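PDB 4ATF: beta-agarase B from Zobellia galactanivorans, which hydrolyses the beta-1,4-linkages of agarose at random positions along the chain, with retention of anomeric configuration, as a beta-agarase of glycoside hydrolase family 16. Local coordinates for residues D148-A153 with N277-T282; M120-A125 with E290-G295; K15-P20 with W298-K303. The protein carries 1 engineered substitution. One frame throughout, in Å; residues are numbered along the deposited sequence. Where two conformers were deposited one is given.

Overall arrangement
Contact 2 is the buried one of the three; contacts 1 and 3 are only partly buried. Contact 1 lies beside the sugar-binding cleft and includes Tyr-279 of the glycan pocket. Contact 2 touches it, with centres about 13 Å apart: Asn-121 reaches Asp-148, and Leu-124 packs on Pro-281. Contacts 2 and 3 share strand 293-306, the first in its N-terminal part, the second further along, with centres about 25 Å apart. Contact 3 sits across the chain's centre from contact 1. Buried contact 2 combines Met-Phe packing with asparagine amides and the Ser-122 hydroxyl. The partly buried contacts use hydroxyls, the Glu-151 carboxylate and water (contact 1), or an arginine and a tyrosine holding backbone carbonyls (contact 3).

Contact 1 (D148-A153 with N277-T282); sequences DYSESA and NTYTPT
Ser-152 pushes its hydroxyl into the backbone of 277-282 and is gripped twice there. With OG set between its own backbone N and carbonyl carbon (chi1 65°), Ser-152 OG donates to Thr-278 O at 2.6 Å. Ser-152 OG also accepts from Thr-280 N at 2.9 Å, in a nearly straight bond. The donor stands somewhat tilted from the Thr-278 carbonyl plane. Next to it, Ser-150 meets the Tyr-279 ring at the edge, its CB in the ring plane, while Ala-153 CB packs against Tyr-279 CE1 at 3.6 Å. Ser-150 OG also accepts from Ala-153 N, an ST motif that curls the chain here. At the far end the Glu-151 chain lies roughly perpendicular to Thr-282: Thr-282 OG1 donates to Glu-151 OE1 at 2.9 Å, coming from above the carboxylate plane, and the other oxygen, OE2, takes Asn-284 ND2. Thr-282 also N-caps helix 283-286. A water fills in between, accepting from Ser-150 OG and Ser-152 N and donating to Thr-280 O. With polar bonds to both sides of Tyr-279 in sequence, the contact probably helps to fix the backbone presenting this glycan-pocket residue, whose side chain comes within about 4 Å of a bound galactose (nearest atoms).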
ATOM      1  N   ASP A 148     -14.678 -11.581  -3.104  1.00 12.19           N
ATOM      2  CA  ASP A 148     -16.163 -11.614  -3.064  1.00 13.87           C
ATOM      3  C   ASP A 148     -16.676 -12.444  -1.863  1.00 14.10           C
ATOM      4  O   ASP A 148     -17.743 -12.140  -1.296  1.00 13.90           O
ATOM      5  CB  ASP A 148     -16.694 -12.276  -4.334  1.00 14.54           C
ATOM      6  CG  ASP A 148     -16.401 -11.406  -5.609  1.00 18.27           C
ATOM      7  OD1 ASP A 148     -16.367 -10.130  -5.487  1.00 19.98           O
ATOM      8  OD2 ASP A 148     -16.247 -11.997  -6.714  1.00 18.58           O
ATOM      9  N   TYR A 149     -15.928 -13.496  -1.505  1.00 13.41           N
ATOM     10  CA  TYR A 149     -16.406 -14.478  -0.528  1.00 14.01           C
ATOM     11  C   TYR A 149     -15.236 -14.978   0.289  1.00 13.85           C
ATOM     12  O   TYR A 149     -14.152 -15.121  -0.270  1.00 13.21           O
ATOM     13  CB  TYR A 149     -17.023 -15.664  -1.273  1.00 14.77           C
ATOM     14  CG  TYR A 149     -17.649 -16.672  -0.316  1.00 17.01           C
ATOM     15  CD1 TYR A 149     -18.915 -16.467   0.245  1.00 18.20           C
ATOM     16  CD2 TYR A 149     -16.939 -17.829   0.069  1.00 19.18           C
ATOM     17  CE1 TYR A 149     -19.467 -17.410   1.159  1.00 19.81           C
ATOM     18  CE2 TYR A 149     -17.476 -18.744   0.976  1.00 19.95           C
ATOM     19  CZ  TYR A 149     -18.724 -18.548   1.525  1.00 21.52           C
ATOM     20  OH  TYR A 149     -19.197 -19.526   2.450  1.00 22.34           O
ATOM     21  N   SER A 150     -15.448 -15.286   1.585  1.00 12.03           N
ATOM     22  CA  SER A 150     -14.387 -15.910   2.442  1.00 12.70           C
ATOM     23  C   SER A 150     -14.764 -17.351   2.947  1.00 13.70           C
ATOM     24  O   SER A 150     -15.694 -17.525   3.734  1.00 13.99           O
ATOM     25  CB  SER A 150     -14.066 -15.009   3.650  1.00 12.44           C
ATOM     26  OG  SER A 150     -13.248 -15.711   4.633  1.00 12.35           O
ATOM     27  N   GLU A 151     -14.088 -18.395   2.481  1.00 13.49           N
ATOM     28  CA  GLU A 151     -14.347 -19.738   2.972  1.00 15.00           C
ATOM     29  C   GLU A 151     -13.913 -19.857   4.437  1.00 15.14           C
ATOM     30  O   GLU A 151     -14.544 -20.611   5.168  1.00 16.36           O
ATOM     31  CB  GLU A 151     -13.569 -20.816   2.176  1.00 15.00           C
ATOM     32  CG  GLU A 151     -14.031 -21.045   0.778  0.70 16.15           C
ATOM     33  CD  GLU A 151     -13.451 -22.304   0.160  0.70 16.78           C
ATOM     34  OE1 GLU A 151     -12.578 -22.978   0.767  0.70 14.48           O
ATOM     35  OE2 GLU A 151     -13.941 -22.630  -0.921  0.70 17.25           O
ATOM     36  N   SER A 152     -12.812 -19.181   4.842  1.00 15.42           N
ATOM     37  CA  SER A 152     -12.345 -19.306   6.235  1.00 15.60           C
ATOM     38  C   SER A 152     -13.495 -18.839   7.193  1.00 16.30           C
ATOM     39  O   SER A 152     -13.813 -19.511   8.192  1.00 14.89           O
ATOM     40  CB  SER A 152     -11.016 -18.507   6.456  1.00 15.99           C
ATOM     41  OG  SER A 152     -11.198 -17.090   6.286  1.00 15.16           O
ATOM     42  N   ALA A 153     -14.144 -17.702   6.873  1.00 15.50           N
ATOM     43  CA  ALA A 153     -15.244 -17.210   7.733  1.00 15.30           C
ATOM     44  C   ALA A 153     -16.601 -17.812   7.376  1.00 16.18           C
ATOM     45  O   ALA A 153     -17.540 -17.710   8.183  1.00 16.75           O
ATOM     46  CB  ALA A 153     -15.312 -15.680   7.688  1.00 14.30           C
ATOM     47  N   ASN A 277     -15.068 -14.268  12.187  1.00 23.43           N
ATOM     48  CA  ASN A 277     -14.398 -12.990  11.918  1.00 23.03           C
ATOM     49  C   ASN A 277     -12.969 -13.307  11.427  1.00 19.89           C
ATOM     50  O   ASN A 277     -12.090 -12.422  11.464  1.00 17.64           O
ATOM     51  CB  ASN A 277     -14.226 -12.098  13.195  1.00 24.81           C
ATOM     52  CG  ASN A 277     -15.537 -11.616  13.780  0.80 31.28           C
ATOM     53  OD1 ASN A 277     -15.749 -11.728  14.983  0.80 37.46           O
ATOM     54  ND2 ASN A 277     -16.420 -11.090  12.941  0.80 34.20           N
ATOM     55  N   THR A 278     -12.742 -14.575  11.037  1.00 17.29           N
ATOM     56  CA  THR A 278     -11.400 -15.029  10.595  1.00 17.30           C
ATOM     57  C   THR A 278     -11.330 -15.058   9.078  1.00 15.38           C
ATOM     58  O   THR A 278     -12.043 -15.840   8.427  1.00 14.97           O
ATOM     59  CB  THR A 278     -11.067 -16.425  11.167  1.00 17.37           C
ATOM     60  OG1 THR A 278     -11.090 -16.322  12.584  1.00 17.78           O
ATOM     61  CG2 THR A 278      -9.682 -16.866  10.744  1.00 16.23           C
ATOM     62  N   TYR A 279     -10.551 -14.149   8.528  1.00 14.29           N
ATOM     63  CA  TYR A 279     -10.508 -13.938   7.032  1.00 13.50           C
ATOM     64  C   TYR A 279      -9.093 -14.182   6.511  1.00 13.72           C
ATOM     65  O   TYR A 279      -8.237 -13.269   6.501  1.00 12.68           O
ATOM     66  CB  TYR A 279     -10.911 -12.513   6.663  1.00 13.19           C
ATOM     67  CG  TYR A 279     -12.274 -12.083   7.200  1.00 13.27           C
ATOM     68  CD1 TYR A 279     -13.461 -12.583   6.613  1.00 15.80           C
ATOM     69  CD2 TYR A 279     -12.391 -11.134   8.242  1.00 15.48           C
ATOM     70  CE1 TYR A 279     -14.723 -12.188   7.062  1.00 16.92           C
ATOM     71  CE2 TYR A 279     -13.670 -10.713   8.708  1.00 15.22           C
ATOM     72  CZ  TYR A 279     -14.828 -11.255   8.094  1.00 18.88           C
ATOM     73  OH  TYR A 279     -16.129 -10.904   8.484  1.00 21.23           O
ATOM     74  N   THR A 280      -8.864 -15.395   6.035  1.00 12.91           N
ATOM     75  CA  THR A 280      -7.536 -15.739   5.514  1.00 13.66           C
ATOM     76  C   THR A 280      -7.750 -16.926   4.514  1.00 13.74           C
ATOM     77  O   THR A 280      -8.709 -17.696   4.681  1.00 13.83           O
ATOM     78  CB  THR A 280      -6.582 -16.145   6.707  1.00 14.26           C
ATOM     79  OG1 THR A 280      -5.232 -16.326   6.242  1.00 14.15           O
ATOM     80  CG2 THR A 280      -7.123 -17.431   7.431  1.00 14.12           C
ATOM     81  N   PRO A 281      -6.904 -17.032   3.456  1.00 13.21           N
ATOM     82  CA  PRO A 281      -7.196 -18.049   2.423  1.00 12.82           C
ATOM     83  C   PRO A 281      -7.127 -19.477   2.969  1.00 14.67           C
ATOM     84  O   PRO A 281      -6.257 -19.800   3.792  1.00 15.80           O
ATOM     85  CB  PRO A 281      -6.078 -17.844   1.389  1.00 12.81           C
ATOM     86  CG  PRO A 281      -5.584 -16.443   1.600  1.00 12.67           C
ATOM     87  CD  PRO A 281      -5.743 -16.189   3.101  1.00 11.33           C
ATOM     88  N   THR A 282      -8.063 -20.307   2.571  1.00 14.76           N
ATOM     89  CA  THR A 282      -7.965 -21.753   2.846  1.00 16.04           C
ATOM     90  C   THR A 282      -7.099 -22.373   1.721  1.00 16.74           C
ATOM     91  O   THR A 282      -6.816 -21.695   0.709  1.00 13.94           O
ATOM     92  CB  THR A 282      -9.373 -22.420   2.779  1.00 17.13           C
ATOM     93  OG1 THR A 282      -9.885 -22.223   1.460  1.00 17.00           O
ATOM     94  CG2 THR A 282     -10.371 -21.772   3.822  1.00 16.50           C
TER
HETATM   95  O   HOH W   1     -11.207 -17.226   3.296  1.00 13.69           O

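Contact 2 (M120-A125 with E290-G295); sequences MNSTLA and ENNTFG
Asn-121 and Asn-291 meet beside a water that accepts from Asn-121 N and can probably donate to Glu-290 O, bridging the two backbones. Asn-291 lies alongside Asn-121, the two side chains pointing the same way with their amide planes 66° apart. Asn-121 ND2 reaches Asn-291 OD1 in a weak bond of 3.4 Å, bent to 131°; the firmer tie of Asn-121 is from its OD1 to Asp-148 N. Asn-292 turns its side-chain carbonyl to Ser-122, with Ser-122 OG donating to Asn-292 OD1 at 2.9 Å. Ser-122 OG accepts in turn from Leu-124 N at 3.1 Å in an ST turn, and Asn-292 ND2 is held by Asn-288 O, which helps to fix the amide's rotation. Met-120 has CG anti to its carbonyl carbon (chi1 -60°) and its chain bends at chi3; its sulfur rests on the backbone here, Met-120 SD to Asn-292 C 3.5 Å. Further on, Met-120 CG lies 3.6 Å from Thr-293 O and packs on Phe-294 CB, while the phenyl ring of Phe-294 leads away from 120-125. Within the GH16 beta-jelly-roll sandwich, the contact joins the loop between strands 111-118 and 125-132 to the N-terminal part of strand 293-306. Met-120 and Phe-294 both pack on strand 255-262, Phe-294 also reaches Leu-142 of strand 137-145, and Leu-124 and Thr-293 lie against strand 82-89.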
ATOM      1  N   MET A 120      -6.755  -8.002  -5.633  1.00 10.77           N
ATOM      2  CA  MET A 120      -7.038  -9.445  -5.721  1.00 11.47           C
ATOM      3  C   MET A 120      -8.443  -9.866  -5.269  1.00 12.74           C
ATOM      4  O   MET A 120      -8.987  -9.299  -4.314  1.00 12.78           O
ATOM      5  CB  MET A 120      -6.079 -10.222  -4.809  1.00 11.54           C
ATOM      6  CG  MET A 120      -4.626 -10.026  -5.178  1.00 11.48           C
ATOM      7  SD  MET A 120      -3.534 -11.155  -4.210  1.00 14.56           S
ATOM      8  CE  MET A 120      -3.775 -10.440  -2.537  1.00 14.99           C
ATOM      9  N   ASN A 121      -8.974 -10.937  -5.874  1.00 11.93           N
ATOM     10  CA  ASN A 121     -10.173 -11.592  -5.368  1.00 12.58           C
ATOM     11  C   ASN A 121      -9.739 -12.587  -4.264  1.00 12.37           C
ATOM     12  O   ASN A 121      -9.885 -13.802  -4.420  1.00 13.16           O
ATOM     13  CB  ASN A 121     -10.860 -12.339  -6.522  1.00 12.76           C
ATOM     14  CG  ASN A 121     -12.228 -12.899  -6.123  1.00 16.14           C
ATOM     15  OD1 ASN A 121     -12.748 -12.636  -5.029  1.00 13.33           O
ATOM     16  ND2 ASN A 121     -12.792 -13.710  -7.001  1.00 18.28           N
ATOM     17  N   SER A 122      -9.162 -12.042  -3.182  1.00 11.26           N
ATOM     18  CA  SER A 122      -8.633 -12.794  -2.058  1.00 11.86           C
ATOM     19  C   SER A 122      -8.880 -12.084  -0.707  1.00 12.27           C
ATOM     20  O   SER A 122      -9.109 -10.815  -0.647  1.00 11.85           O
ATOM     21  CB  SER A 122      -7.100 -12.871  -2.277  1.00 12.71           C
ATOM     22  OG  SER A 122      -6.440 -13.611  -1.228  1.00 15.26           O
ATOM     23  N   THR A 123      -8.759 -12.843   0.407  1.00 11.75           N
ATOM     24  CA  THR A 123      -8.891 -12.202   1.722  1.00 11.43           C
ATOM     25  C   THR A 123      -7.583 -11.580   2.103  1.00 11.43           C
ATOM     26  O   THR A 123      -7.540 -10.773   3.047  1.00 11.16           O
ATOM     27  CB  THR A 123      -9.297 -13.237   2.863  1.00 11.08           C
ATOM     28  OG1 THR A 123      -8.461 -14.402   2.766  0.80  9.13           O
ATOM     29  CG2 THR A 123     -10.780 -13.663   2.674  0.80  9.69           C
ATOM     30  N   LEU A 124      -6.538 -11.866   1.335  1.00 11.12           N
ATOM     31  CA  LEU A 124      -5.239 -11.208   1.597  1.00 10.25           C
ATOM     32  C   LEU A 124      -5.291  -9.750   1.191  1.00  9.79           C
ATOM     33  O   LEU A 124      -6.084  -9.404   0.307  1.00 10.75           O
ATOM     34  CB  LEU A 124      -4.149 -11.847   0.727  1.00 10.59           C
ATOM     35  CG  LEU A 124      -3.795 -13.300   1.098  1.00  9.07           C
ATOM     36  CD1 LEU A 124      -2.692 -13.717   0.061  1.00 11.13           C
ATOM     37  CD2 LEU A 124      -3.347 -13.484   2.502  1.00  9.50           C
ATOM     38  N   ALA A 125      -4.489  -8.899   1.837  1.00  9.37           N
ATOM     39  CA  ALA A 125      -4.382  -7.472   1.448  1.00  9.85           C
ATOM     40  C   ALA A 125      -3.616  -7.273   0.158  1.00 10.20           C
ATOM     41  O   ALA A 125      -2.628  -7.985  -0.067  1.00 12.09           O
ATOM     42  CB  ALA A 125      -3.710  -6.604   2.606  0.70  8.29           C
ATOM     43  N   GLU A 290      -5.059 -17.235 -10.094  1.00 19.30           N
ATOM     44  CA  GLU A 290      -5.484 -15.919 -10.575  1.00 19.64           C
ATOM     45  C   GLU A 290      -6.134 -15.076  -9.431  1.00 18.41           C
ATOM     46  O   GLU A 290      -5.918 -13.857  -9.345  1.00 15.53           O
ATOM     47  CB  GLU A 290      -6.444 -16.035 -11.758  1.00 21.11           C
ATOM     48  CG  GLU A 290      -6.648 -14.655 -12.408  0.60 26.79           C
ATOM     49  CD  GLU A 290      -7.897 -14.503 -13.277  0.60 32.34           C
ATOM     50  OE1 GLU A 290      -8.590 -15.498 -13.603  0.60 34.51           O
ATOM     51  OE2 GLU A 290      -8.190 -13.335 -13.622  0.60 35.11           O
ATOM     52  N   ASN A 291      -6.923 -15.733  -8.569  1.00 16.13           N
ATOM     53  CA  ASN A 291      -7.602 -15.017  -7.497  1.00 15.39           C
ATOM     54  C   ASN A 291      -6.597 -14.465  -6.482  1.00 15.77           C
ATOM     55  O   ASN A 291      -6.888 -13.484  -5.790  1.00 14.86           O
ATOM     56  CB  ASN A 291      -8.589 -15.906  -6.763  1.00 14.22           C
ATOM     57  CG  ASN A 291      -9.876 -16.151  -7.543  1.00 16.53           C
ATOM     58  OD1 ASN A 291     -10.225 -15.416  -8.466  1.00 16.57           O
ATOM     59  ND2 ASN A 291     -10.595 -17.215  -7.168  1.00 16.45           N
ATOM     60  N   ASN A 292      -5.440 -15.129  -6.380  1.00 14.80           N
ATOM     61  CA  ASN A 292      -4.395 -14.714  -5.464  1.00 14.97           C
ATOM     62  C   ASN A 292      -3.167 -14.099  -6.141  1.00 14.59           C
ATOM     63  O   ASN A 292      -2.079 -14.144  -5.600  1.00 13.96           O
ATOM     64  CB  ASN A 292      -3.988 -15.925  -4.616  1.00 14.90           C
ATOM     65  CG  ASN A 292      -5.160 -16.423  -3.797  1.00 15.06           C
ATOM     66  OD1 ASN A 292      -5.455 -15.846  -2.764  1.00 14.69           O
ATOM     67  ND2 ASN A 292      -5.856 -17.446  -4.279  1.00 12.26           N
ATOM     68  N   THR A 293      -3.388 -13.451  -7.282  1.00 13.22           N
ATOM     69  CA  THR A 293      -2.363 -12.725  -7.980  1.00 13.61           C
ATOM     70  C   THR A 293      -2.747 -11.220  -8.030  1.00 13.57           C
ATOM     71  O   THR A 293      -3.805 -10.862  -8.533  1.00 13.74           O
ATOM     72  CB  THR A 293      -2.148 -13.296  -9.430  1.00 14.26           C
ATOM     73  OG1 THR A 293      -1.782 -14.671  -9.324  1.00 14.75           O
ATOM     74  CG2 THR A 293      -1.030 -12.557 -10.167  1.00 14.38           C
ATOM     75  N   PHE A 294      -1.873 -10.376  -7.504  1.00 11.71           N
ATOM     76  CA  PHE A 294      -2.057  -8.926  -7.451  1.00 12.38           C
ATOM     77  C   PHE A 294      -1.279  -8.375  -8.655  1.00 13.58           C
ATOM     78  O   PHE A 294      -0.103  -8.750  -8.854  1.00 13.95           O
ATOM     79  CB  PHE A 294      -1.491  -8.418  -6.112  1.00 11.14           C
ATOM     80  CG  PHE A 294      -1.591  -6.916  -5.926  1.00 10.32           C
ATOM     81  CD1 PHE A 294      -2.691  -6.183  -6.453  1.00 10.66           C
ATOM     82  CD2 PHE A 294      -0.584  -6.236  -5.259  1.00 11.58           C
ATOM     83  CE1 PHE A 294      -2.771  -4.763  -6.293  1.00  9.52           C
ATOM     84  CE2 PHE A 294      -0.656  -4.845  -5.047  1.00 11.09           C
ATOM     85  CZ  PHE A 294      -1.756  -4.092  -5.564  1.00  9.74           C
ATOM     86  N   GLY A 295      -1.939  -7.568  -9.494  1.00 13.26           N
ATOM     87  CA  GLY A 295      -1.310  -7.053 -10.736  1.00 13.20           C
ATOM     88  C   GLY A 295      -1.258  -5.542 -10.676  1.00 12.94           C
ATOM     89  O   GLY A 295      -2.251  -4.893 -10.256  1.00 13.79           O
TER
HETATM   90  O   HOH W   2      -7.660 -11.671  -8.546  1.00 17.19           O

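Contact 3 (K15-P20 with W298-K303); sequences KDIPVP and WIRIYK
The Arg-300 side chain leaves its strand with CG between the backbone N and the carbonyl carbon (chi1 68°) and then runs extended to NE, which carries the guanidinium across to the carbonyls of Ile-17 and Pro-18. Tyr-302, two residues on, has CG anti to its carbonyl carbon (chi1 -66°), and its hydroxyl arrives beside Lys-15. The guanidinium meets the backbone edge-on: Arg-300 NH1 gives Ile-17 O a short bond of 2.7 Å. Arg-300 NH2 reaches Pro-18 O at 3.2 Å, the oxygen in the guanidinium plane but the donor well above the Pro-18 carbonyl plane. A weak second bond runs from Arg-300 NH2 to Ile-17 O. Over one face of the guanidinium lies Ile-17 CB, so this residue both covers the flat group and accepts from it. Tyr-302 OH donates to Lys-15 O at 2.8 Å and also receives a weak bond from Arg-300 NH1, linking the two polar ends. The Val-19 and Tyr-302 side chains run antiparallel alongside one another; in the conformer given, Val-19 CG2 sits over the Tyr-302 ring in a CH-pi contact. At the other end Ile-17 CD1 packs on Trp-298 CZ2 at 3.7 Å. Three alternate side chains on the strand face turned to 15-20, Trp-298, Arg-300 and Tyr-302, thus hold the irregular N-terminal segment, largely through its carbonyls, to the long strand near the C terminus of the GH16 beta-jelly roll. Strand 111-118 pairs with 293-306 here, and its Glu-114 forms a salt bridge with Arg-300 NE. Arg-200 of strand 199-207 touches Ile-17, Trp-298 and Arg-300, while Trp-29 of strand 27-31, which pairs with 293-306 as well, touches Val-19 and Tyr-302.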
ATOM      1  N   LYS A  15       1.917   8.308 -19.288  1.00 26.51           N
ATOM      2  CA  LYS A  15       2.617   9.535 -18.837  1.00 28.34           C
ATOM      3  C   LYS A  15       1.756  10.796 -19.078  1.00 28.33           C
ATOM      4  O   LYS A  15       1.893  11.786 -18.344  1.00 31.19           O
ATOM      5  CB  LYS A  15       3.987   9.727 -19.538  1.00 29.00           C
ATOM      6  CG  LYS A  15       5.032   8.656 -19.261  1.00 29.83           C
ATOM      7  CD  LYS A  15       6.365   9.030 -19.865  1.00 34.39           C
ATOM      8  CE  LYS A  15       7.151   7.775 -20.172  1.00 37.34           C
ATOM      9  NZ  LYS A  15       8.592   8.024 -20.455  0.70 36.65           N
ATOM     10  N   ASP A  16       0.875  10.744 -20.068  0.70 26.92           N
ATOM     11  CA  ASP A  16       0.055  11.868 -20.460  0.70 27.31           C
ATOM     12  C   ASP A  16      -1.287  11.994 -19.706  0.70 25.36           C
ATOM     13  O   ASP A  16      -1.960  12.985 -19.850  0.70 24.49           O
ATOM     14  CB  ASP A  16      -0.322  11.708 -21.942  0.70 27.98           C
ATOM     15  CG  ASP A  16       0.883  11.763 -22.882  0.70 31.68           C
ATOM     16  OD1 ASP A  16       1.950  12.289 -22.431  0.70 30.16           O
ATOM     17  OD2 ASP A  16       0.728  11.289 -24.075  0.70 33.62           O
ATOM     18  N   ILE A  17      -1.718  10.972 -18.956  1.00 23.71           N
ATOM     19  CA  ILE A  17      -3.014  11.052 -18.294  1.00 20.86           C
ATOM     20  C   ILE A  17      -2.920  12.265 -17.363  1.00 20.71           C
ATOM     21  O   ILE A  17      -1.957  12.384 -16.611  1.00 20.74           O
ATOM     22  CB  ILE A  17      -3.330   9.752 -17.485  1.00 19.20           C
ATOM     23  CG1 ILE A  17      -3.481   8.550 -18.422  1.00 19.97           C
ATOM     24  CG2 ILE A  17      -4.645   9.936 -16.694  1.00 18.73           C
ATOM     25  CD1 ILE A  17      -3.510   7.199 -17.729  1.00 19.43           C
ATOM     26  N   PRO A  18      -3.929  13.163 -17.372  1.00 20.63           N
ATOM     27  CA  PRO A  18      -3.768  14.303 -16.465  1.00 19.74           C
ATOM     28  C   PRO A  18      -3.555  13.882 -14.997  1.00 17.24           C
ATOM     29  O   PRO A  18      -4.149  12.899 -14.508  1.00 17.06           O
ATOM     30  CB  PRO A  18      -5.132  15.005 -16.527  1.00 20.92           C
ATOM     31  CG  PRO A  18      -5.689  14.638 -17.904  1.00 22.14           C
ATOM     32  CD  PRO A  18      -5.151  13.250 -18.214  1.00 21.18           C
ATOM     33  N   VAL A  19      -2.733  14.654 -14.300  0.50 15.43           N
ATOM     34  CA  VAL A  19      -2.576  14.516 -12.869  0.50 13.31           C
ATOM     35  C   VAL A  19      -3.756  15.257 -12.209  0.50 13.77           C
ATOM     36  O   VAL A  19      -3.987  16.448 -12.527  0.50 12.91           O
ATOM     37  CB  VAL A  19      -1.193  15.057 -12.391  0.50 12.16           C
ATOM     38  CG1 VAL A  19      -1.167  15.156 -10.854  0.50 10.01           C
ATOM     39  CG2 VAL A  19      -0.072  14.074 -12.838  0.50 12.94           C
ATOM     40  N   PRO A  20      -4.518  14.560 -11.305  1.00 14.49           N
ATOM     41  CA  PRO A  20      -5.717  15.196 -10.753  1.00 14.79           C
ATOM     42  C   PRO A  20      -5.442  16.222  -9.641  1.00 14.74           C
ATOM     43  O   PRO A  20      -6.305  17.119  -9.366  1.00 15.01           O
ATOM     44  CB  PRO A  20      -6.537  13.988 -10.223  1.00 15.13           C
ATOM     45  CG  PRO A  20      -5.498  12.973  -9.800  1.00 14.60           C
ATOM     46  CD  PRO A  20      -4.410  13.125 -10.886  1.00 13.65           C
ATOM     47  N   TRP A 298       1.035  -0.069 -13.756  1.00 13.50           N
ATOM     48  CA  TRP A 298       2.100   0.961 -13.651  1.00 13.60           C
ATOM     49  C   TRP A 298       2.008   1.758 -12.370  1.00 13.75           C
ATOM     50  O   TRP A 298       0.984   1.733 -11.663  1.00 14.57           O
ATOM     51  CB  TRP A 298       2.127   1.920 -14.890  1.00 13.72           C
ATOM     52  CG  TRP A 298       0.749   2.482 -15.414  1.00 13.20           C
ATOM     53  CD1 TRP A 298       0.068   2.135 -16.600  1.00 14.82           C
ATOM     54  CD2 TRP A 298      -0.025   3.539 -14.809  1.00 13.68           C
ATOM     55  NE1 TRP A 298      -1.089   2.943 -16.736  1.00 16.20           N
ATOM     56  CE2 TRP A 298      -1.162   3.792 -15.658  1.00 15.65           C
ATOM     57  CE3 TRP A 298       0.123   4.285 -13.626  1.00 12.39           C
ATOM     58  CZ2 TRP A 298      -2.132   4.781 -15.346  1.00 15.21           C
ATOM     59  CZ3 TRP A 298      -0.851   5.248 -13.304  1.00 11.10           C
ATOM     60  CH2 TRP A 298      -1.965   5.487 -14.173  1.00 14.86           C
ATOM     61  N   ILE A 299       3.091   2.450 -12.062  1.00 13.02           N
ATOM     62  CA  ILE A 299       3.146   3.357 -10.955  1.00 11.90           C
ATOM     63  C   ILE A 299       3.887   4.602 -11.448  1.00 12.25           C
ATOM     64  O   ILE A 299       5.008   4.499 -12.015  1.00 12.81           O
ATOM     65  CB  ILE A 299       3.750   2.717  -9.670  1.00 11.05           C
ATOM     66  CG1 ILE A 299       3.661   3.743  -8.477  1.00 10.10           C
ATOM     67  CG2 ILE A 299       5.165   2.193  -9.937  1.00 13.66           C
ATOM     68  CD1 ILE A 299       3.914   3.055  -7.116  1.00 12.74           C
ATOM     69  N   ARG A 300       3.228   5.760 -11.335  1.00 11.75           N
ATOM     70  CA  ARG A 300       3.778   6.972 -11.911  1.00 12.13           C
ATOM     71  C   ARG A 300       3.909   7.982 -10.769  1.00 12.99           C
ATOM     72  O   ARG A 300       3.078   8.016  -9.835  1.00 12.62           O
ATOM     73  CB  ARG A 300       2.903   7.467 -13.083  1.00 13.29           C
ATOM     74  CG  ARG A 300       1.474   7.996 -12.686  1.00 12.15           C
ATOM     75  CD  ARG A 300       0.670   8.161 -14.026  1.00 11.53           C
ATOM     76  NE  ARG A 300      -0.645   8.770 -13.728  1.00 10.63           N
ATOM     77  CZ  ARG A 300      -1.101   9.899 -14.304  1.00 11.84           C
ATOM     78  NH1 ARG A 300      -0.417  10.535 -15.283  1.00 12.72           N
ATOM     79  NH2 ARG A 300      -2.311  10.376 -13.960  1.00 12.45           N
ATOM     80  N   ILE A 301       4.963   8.780 -10.845  1.00 12.40           N
ATOM     81  CA  ILE A 301       5.396   9.655  -9.775  1.00 12.53           C
ATOM     82  C   ILE A 301       5.718  11.034 -10.405  1.00 13.15           C
ATOM     83  O   ILE A 301       6.455  11.108 -11.398  1.00 13.32           O
ATOM     84  CB  ILE A 301       6.703   9.108  -9.128  1.00 13.48           C
ATOM     85  CG1 ILE A 301       6.429   7.737  -8.440  1.00 13.58           C
ATOM     86  CG2 ILE A 301       7.267  10.163  -8.181  1.00 13.21           C
ATOM     87  CD1 ILE A 301       7.603   6.676  -8.545  1.00 17.06           C
ATOM     88  N   TYR A 302       5.140  12.108  -9.855  1.00 13.40           N
ATOM     89  CA  TYR A 302       5.347  13.465 -10.405  1.00 13.94           C
ATOM     90  C   TYR A 302       5.710  14.435  -9.288  1.00 15.05           C
ATOM     91  O   TYR A 302       5.240  14.294  -8.143  1.00 14.89           O
ATOM     92  CB  TYR A 302       4.067  13.998 -11.091  1.00 14.14           C
ATOM     93  CG  TYR A 302       3.668  13.245 -12.310  1.00 13.39           C
ATOM     94  CD1 TYR A 302       2.992  12.009 -12.214  1.00 13.86           C
ATOM     95  CD2 TYR A 302       3.961  13.756 -13.575  1.00 14.39           C
ATOM     96  CE1 TYR A 302       2.641  11.302 -13.344  1.00 13.70           C
ATOM     97  CE2 TYR A 302       3.596  13.041 -14.753  1.00 16.38           C
ATOM     98  CZ  TYR A 302       2.919  11.832 -14.603  1.00 16.71           C
ATOM     99  OH  TYR A 302       2.549  11.135 -15.747  1.00 18.26           O
ATOM    100  N   LYS A 303       6.534  15.432  -9.622  1.00 15.30           N
ATOM    101  CA  LYS A 303       6.890  16.519  -8.671  1.00 15.79           C
ATOM    102  C   LYS A 303       6.423  17.835  -9.269  1.00 14.80           C
ATOM    103  O   LYS A 303       6.504  18.015 -10.490  1.00 16.03           O
ATOM    104  CB  LYS A 303       8.446  16.529  -8.427  1.00 15.63           C
ATOM    105  CG  LYS A 303       8.881  15.158  -7.658  1.00 17.27           C
ATOM    106  CD  LYS A 303       9.914  15.355  -6.518  1.00 21.40           C
ATOM    107  CE  LYS A 303       9.294  16.088  -5.464  1.00 21.07           C
ATOM    108  NZ  LYS A 303       9.648  15.772  -4.113  1.00 16.61           N
TER